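Local coordinates for protein glucosamine--fructose-6-phosphate aminotransferase [isomerizing] (Francisella tularensis subsp. tularensis, PDB 3TBF) that probably converts fructose-6-phosphate to glucosamine-6-phosphate with ammonia drawn from glutamine, this C-terminal part being the sugar-phosphate isomerase half, at residues Tyr196-Ala210 with Leu328-Ile342. Sequence-based numbering, arbitrary orientation.
Sequences YTEELKNIRALVMGA and LDAGHDFSAPVVFTI
With CG opposite the backbone N (chi1 168°) and the chain beyond it extended, Glu199 carries its carboxylate across to the turn before helix 335-342, where OE2 accepts two backbone N-H groups. Phe334 N lies 2.9 Å from Glu199 OE2, well above the carboxylate plane, and Ser335 N reaches the same oxygen at 3.1 Å, on the anti side but tilted out of that plane, in a nearly straight bond (160°); both come from one face. The second oxygen, OE1, sits at the edge of the Phe334 ring and accepts a hydrogen bond from a water that in turn accepts one from Asp333 N. Negative charge at this N-terminal end would be expected to suit the helix dipole. Ser335 OG, turned between its own N and carbonyl carbon, donates back to Ala330 O at 2.7 Å and closes the turn.

Phe334 meets Leu200 CD2 through its CB at 3.5 Å and Tyr196 obliquely, while Trp75 and Tyr79 also touch its ring. Farther along, Leu206 CB rests on Val339 CG2 at 3.6 Å, and Ala210 CB packs against Ile342 CB at 3.8 Å. With Ala210, Val207 and Val339 at the interface, the axes of segments 203-210 and 335-342 approach to 8.7 Å and cross at -24°, nearly parallel. Here helix 203-210 packs on the helix that follows strand 324-328, an outermost strand of the second parallel sheet, in the paired alpha/beta SIS architecture of the isomerase half.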
loop_
_atom_site.group_PDB
_atom_site.type_symbol
_atom_site.label_atom_id
_atom_site.label_comp_id
_atom_site.label_asym_id
_atom_site.label_seq_id
_atom_site.Cartn_x
_atom_site.Cartn_y
_atom_site.Cartn_z
ATOM N N TYR A 196 4.667 27.893 -8.991
ATOM C CA TYR A 196 4.532 26.884 -7.950
ATOM C C TYR A 196 5.211 27.286 -6.629
ATOM O O TYR A 196 4.708 26.947 -5.567
ATOM C CB TYR A 196 5.042 25.547 -8.454
ATOM C CG TYR A 196 4.345 25.112 -9.708
ATOM C CD1 TYR A 196 2.956 25.104 -9.778
ATOM C CD2 TYR A 196 5.053 24.738 -10.828
ATOM C CE1 TYR A 196 2.307 24.717 -10.907
ATOM C CE2 TYR A 196 4.394 24.366 -11.990
ATOM C CZ TYR A 196 3.028 24.352 -12.005
ATOM O OH TYR A 196 2.329 24.004 -13.126
ATOM N N THR A 197 6.300 28.052 -6.696
ATOM C CA THR A 197 6.871 28.606 -5.497
ATOM C C THR A 197 5.847 29.524 -4.794
ATOM O O THR A 197 5.717 29.462 -3.569
ATOM C CB THR A 197 8.162 29.380 -5.767
ATOM O OG1 THR A 197 9.088 28.547 -6.456
ATOM C CG2 THR A 197 8.831 29.773 -4.469
ATOM N N GLU A 198 5.126 30.351 -5.553
ATOM C CA GLU A 198 4.093 31.219 -4.968
ATOM C C GLU A 198 2.979 30.413 -4.363
ATOM O O GLU A 198 2.428 30.791 -3.359
ATOM C CB GLU A 198 3.499 32.242 -5.972
ATOM C CG GLU A 198 4.509 33.359 -6.364
ATOM C CD GLU A 198 5.049 34.245 -5.146
ATOM O OE1 GLU A 198 4.226 34.997 -4.535
ATOM O OE2 GLU A 198 6.288 34.223 -4.826
ATOM N N GLU A 199 2.634 29.294 -4.979
ATOM C CA GLU A 199 1.640 28.443 -4.408
ATOM C C GLU A 199 2.084 27.880 -3.036
ATOM O O GLU A 199 1.272 27.759 -2.134
ATOM C CB GLU A 199 1.297 27.322 -5.404
ATOM C CG GLU A 199 0.488 26.202 -4.808
ATOM C CD GLU A 199 -0.002 25.142 -5.848
ATOM O OE1 GLU A 199 0.374 25.179 -7.066
ATOM O OE2 GLU A 199 -0.762 24.255 -5.391
ATOM N N LEU A 200 3.353 27.516 -2.890
ATOM C CA LEU A 200 3.860 27.044 -1.602
ATOM C C LEU A 200 3.757 28.184 -0.595
ATOM O O LEU A 200 3.320 27.973 0.519
ATOM C CB LEU A 200 5.308 26.544 -1.690
ATOM C CG LEU A 200 5.569 25.283 -2.522
ATOM C CD1 LEU A 200 7.049 24.757 -2.407
ATOM C CD2 LEU A 200 4.560 24.126 -2.235
ATOM N N LYS A 201 4.125 29.398 -0.980
ATOM C CA LYS A 201 3.991 30.526 -0.031
ATOM C C LYS A 201 2.547 30.805 0.451
ATOM O O LYS A 201 2.330 31.317 1.556
ATOM C CB LYS A 201 4.575 31.769 -0.603
ATOM C CG LYS A 201 6.046 31.695 -0.771
ATOM C CD LYS A 201 6.508 33.009 -1.296
ATOM C CE LYS A 201 7.950 33.010 -1.671
ATOM N NZ LYS A 201 8.158 34.084 -2.697
ATOM N N ASN A 202 1.572 30.420 -0.362
ATOM C CA ASN A 202 0.198 30.725 -0.069
ATOM C C ASN A 202 -0.373 29.703 0.873
ATOM O O ASN A 202 -1.502 29.870 1.319
ATOM C CB ASN A 202 -0.653 30.763 -1.344
ATOM C CG ASN A 202 -0.257 31.920 -2.300
ATOM O OD1 ASN A 202 0.378 32.921 -1.908
ATOM N ND2 ASN A 202 -0.634 31.763 -3.562
ATOM N N ILE A 203 0.369 28.643 1.166
ATOM C CA ILE A 203 -0.144 27.629 2.052
ATOM C C ILE A 203 -0.518 28.139 3.447
ATOM O O ILE A 203 -1.473 27.664 4.066
ATOM C CB ILE A 203 0.834 26.390 2.211
ATOM C CG1 ILE A 203 0.931 25.620 0.887
ATOM C CG2 ILE A 203 0.279 25.447 3.253
ATOM C CD1 ILE A 203 1.892 24.403 0.865
ATOM N N ARG A 204 0.258 29.062 3.972
ATOM C CA ARG A 204 0.015 29.568 5.319
ATOM C C ARG A 204 -1.409 30.098 5.511
ATOM O O ARG A 204 -2.108 29.703 6.433
ATOM C CB ARG A 204 1.010 30.661 5.639
ATOM C CG ARG A 204 0.744 31.269 6.971
ATOM C CD ARG A 204 1.900 32.094 7.510
ATOM N NE ARG A 204 1.656 32.406 8.927
ATOM C CZ ARG A 204 2.593 32.707 9.822
ATOM N NH1 ARG A 204 3.870 32.738 9.478
ATOM N NH2 ARG A 204 2.238 32.986 11.063
ATOM N N ALA A 205 -1.845 30.972 4.619
ATOM C CA ALA A 205 -3.206 31.499 4.687
ATOM C C ALA A 205 -4.243 30.387 4.549
ATOM O O ALA A 205 -5.277 30.382 5.201
ATOM C CB ALA A 205 -3.422 32.577 3.609
ATOM N N LEU A 206 -3.972 29.435 3.683
ATOM C CA LEU A 206 -4.968 28.396 3.421
ATOM C C LEU A 206 -5.059 27.452 4.650
ATOM O O LEU A 206 -6.137 26.971 5.018
ATOM C CB LEU A 206 -4.583 27.687 2.163
ATOM C CG LEU A 206 -4.540 28.589 0.921
ATOM C CD1 LEU A 206 -4.108 27.736 -0.265
ATOM C CD2 LEU A 206 -5.880 29.284 0.629
ATOM N N VAL A 207 -3.933 27.250 5.322
ATOM C CA VAL A 207 -3.921 26.396 6.481
ATOM C C VAL A 207 -4.690 27.070 7.593
ATOM O O VAL A 207 -5.479 26.458 8.304
ATOM C CB VAL A 207 -2.484 26.042 6.887
ATOM C CG1 VAL A 207 -2.415 25.462 8.315
ATOM C CG2 VAL A 207 -1.858 25.048 5.847
HETATM N N MSE A 208 -4.483 28.365 7.720
HETATM C CA MSE A 208 -5.210 29.127 8.716
HETATM C C MSE A 208 -6.723 29.060 8.496
HETATM O O MSE A 208 -7.474 28.845 9.453
HETATM C CB MSE A 208 -4.701 30.549 8.719
HETATM C CG MSE A 208 -5.347 31.402 9.756
HETATM SE SE MSE A 208 -4.755 30.900 11.564
HETATM C CE MSE A 208 -2.822 31.433 11.678
ATOM N N GLY A 209 -7.163 29.202 7.244
ATOM C CA GLY A 209 -8.574 28.989 6.864
ATOM C C GLY A 209 -9.086 27.625 7.271
ATOM O O GLY A 209 -10.248 27.458 7.702
ATOM N N ALA A 210 -8.221 26.629 7.102
ATOM C CA ALA A 210 -8.582 25.242 7.376
ATOM C C ALA A 210 -8.863 25.128 8.873
ATOM O O ALA A 210 -9.821 24.500 9.263
ATOM C CB ALA A 210 -7.449 24.302 6.959
ATOM N N LEU A 328 -13.722 24.369 1.998
ATOM C CA LEU A 328 -12.586 25.186 2.264
ATOM C C LEU A 328 -11.850 25.479 0.980
ATOM O O LEU A 328 -11.986 24.757 0.026
ATOM C CB LEU A 328 -11.663 24.460 3.266
ATOM C CG LEU A 328 -11.004 23.103 2.945
ATOM C CD1 LEU A 328 -9.750 22.930 3.766
ATOM C CD2 LEU A 328 -11.954 22.007 3.270
ATOM N N ASP A 329 -11.055 26.539 0.964
ATOM C CA ASP A 329 -10.156 26.808 -0.145
ATOM C C ASP A 329 -8.886 26.038 0.098
ATOM O O ASP A 329 -8.225 26.269 1.078
ATOM C CB ASP A 329 -9.840 28.294 -0.237
ATOM C CG ASP A 329 -9.041 28.654 -1.494
ATOM O OD1 ASP A 329 -8.606 27.718 -2.247
ATOM O OD2 ASP A 329 -8.869 29.885 -1.721
ATOM N N ALA A 330 -8.557 25.116 -0.807
ATOM C CA ALA A 330 -7.366 24.251 -0.680
ATOM C C ALA A 330 -6.243 24.520 -1.700
ATOM O O ALA A 330 -5.105 24.043 -1.533
ATOM C CB ALA A 330 -7.776 22.790 -0.745
ATOM N N GLY A 331 -6.533 25.253 -2.754
ATOM C CA GLY A 331 -5.510 25.644 -3.687
ATOM C C GLY A 331 -5.330 24.520 -4.669
ATOM O O GLY A 331 -6.282 23.850 -4.993
ATOM N N HIS A 332 -4.097 24.265 -5.090
ATOM C CA HIS A 332 -3.826 23.327 -6.175
ATOM C C HIS A 332 -2.962 22.119 -5.735
ATOM O O HIS A 332 -3.069 21.650 -4.600
ATOM C CB HIS A 332 -3.254 24.108 -7.372
ATOM C CG HIS A 332 -4.156 25.210 -7.845
ATOM N ND1 HIS A 332 -5.471 24.992 -8.208
ATOM C CD2 HIS A 332 -3.933 26.540 -7.996
ATOM C CE1 HIS A 332 -6.013 26.144 -8.566
ATOM N NE2 HIS A 332 -5.100 27.096 -8.447
ATOM N N ASP A 333 -2.124 21.599 -6.613
ATOM C CA ASP A 333 -1.477 20.309 -6.332
ATOM C C ASP A 333 -0.548 20.351 -5.168
ATOM O O ASP A 333 -0.337 19.349 -4.489
ATOM C CB ASP A 333 -0.662 19.823 -7.529
ATOM C CG ASP A 333 -1.521 19.178 -8.624
ATOM O OD1 ASP A 333 -2.782 19.046 -8.447
ATOM O OD2 ASP A 333 -0.868 18.771 -9.646
ATOM N N PHE A 334 0.076 21.490 -4.961
ATOM C CA PHE A 334 1.092 21.534 -3.937
ATOM C C PHE A 334 0.451 21.882 -2.594
ATOM O O PHE A 334 0.780 21.263 -1.556
ATOM C CB PHE A 334 2.222 22.466 -4.303
ATOM C CG PHE A 334 3.153 21.911 -5.322
ATOM C CD1 PHE A 334 4.004 20.895 -5.005
ATOM C CD2 PHE A 334 3.216 22.428 -6.581
ATOM C CE1 PHE A 334 4.915 20.374 -5.953
ATOM C CE2 PHE A 334 4.128 21.948 -7.496
ATOM C CZ PHE A 334 4.980 20.906 -7.168
ATOM N N SER A 335 -0.499 22.809 -2.609
ATOM C CA SER A 335 -1.088 23.248 -1.374
ATOM C C SER A 335 -2.155 22.330 -0.848
ATOM O O SER A 335 -2.239 22.113 0.347
ATOM C CB SER A 335 -1.630 24.704 -1.505
ATOM O OG SER A 335 -2.660 24.845 -2.472
ATOM N N ALA A 336 -2.960 21.762 -1.724
ATOM C CA ALA A 336 -4.181 21.095 -1.280
ATOM C C ALA A 336 -3.905 19.890 -0.431
ATOM O O ALA A 336 -4.589 19.672 0.554
ATOM C CB ALA A 336 -5.136 20.770 -2.460
ATOM N N PRO A 337 -2.878 19.107 -0.756
ATOM C CA PRO A 337 -2.616 17.970 0.139
ATOM C C PRO A 337 -2.330 18.345 1.598
ATOM O O PRO A 337 -2.767 17.659 2.532
ATOM C CB PRO A 337 -1.374 17.321 -0.487
ATOM C CG PRO A 337 -1.568 17.651 -2.001
ATOM C CD PRO A 337 -2.020 19.089 -1.955
ATOM N N VAL A 338 -1.580 19.421 1.790
ATOM C CA VAL A 338 -1.330 19.957 3.112
ATOM C C VAL A 338 -2.625 20.526 3.727
ATOM O O VAL A 338 -2.951 20.210 4.850
ATOM C CB VAL A 338 -0.275 21.085 3.073
ATOM C CG1 VAL A 338 -0.054 21.634 4.487
ATOM C CG2 VAL A 338 1.021 20.612 2.436
ATOM N N VAL A 339 -3.353 21.356 2.986
ATOM C CA VAL A 339 -4.552 21.993 3.540
ATOM C C VAL A 339 -5.607 20.965 3.975
ATOM O O VAL A 339 -6.166 21.038 5.068
ATOM C CB VAL A 339 -5.123 23.019 2.604
ATOM C CG1 VAL A 339 -6.442 23.673 3.182
ATOM C CG2 VAL A 339 -4.076 24.132 2.335
ATOM N N PHE A 340 -5.792 19.928 3.180
ATOM C CA PHE A 340 -6.848 18.993 3.484
ATOM C C PHE A 340 -6.449 18.123 4.652
ATOM O O PHE A 340 -7.339 17.482 5.212
ATOM C CB PHE A 340 -7.159 18.146 2.288
ATOM C CG PHE A 340 -8.125 18.759 1.370
ATOM C CD1 PHE A 340 -9.407 19.059 1.816
ATOM C CD2 PHE A 340 -7.801 18.986 0.054
ATOM C CE1 PHE A 340 -10.335 19.603 0.968
ATOM C CE2 PHE A 340 -8.712 19.530 -0.786
ATOM C CZ PHE A 340 -9.989 19.857 -0.336
ATOM N N THR A 341 -5.147 18.053 4.987
ATOM C CA THR A 341 -4.696 17.306 6.158
ATOM C C THR A 341 -5.227 17.872 7.462
ATOM O O THR A 341 -5.568 17.122 8.375
ATOM C CB THR A 341 -3.145 17.210 6.254
ATOM O OG1 THR A 341 -2.660 16.478 5.141
ATOM C CG2 THR A 341 -2.693 16.412 7.429
ATOM N N ILE A 342 -5.356 19.199 7.535
ATOM C CA ILE A 342 -5.689 19.854 8.766
ATOM C C ILE A 342 -7.043 19.400 9.371
ATOM O O ILE A 342 -7.114 19.099 10.546
ATOM C CB ILE A 342 -5.668 21.362 8.584
ATOM C CG1 ILE A 342 -4.318 21.893 8.014
ATOM C CG2 ILE A 342 -5.987 22.051 9.870
ATOM C CD1 ILE A 342 -2.999 21.416 8.630
HETATM O O HOH W 1 -0.390 22.771 -8.519
HETATM O O HOH W 2 -8.396 27.181 3.684
#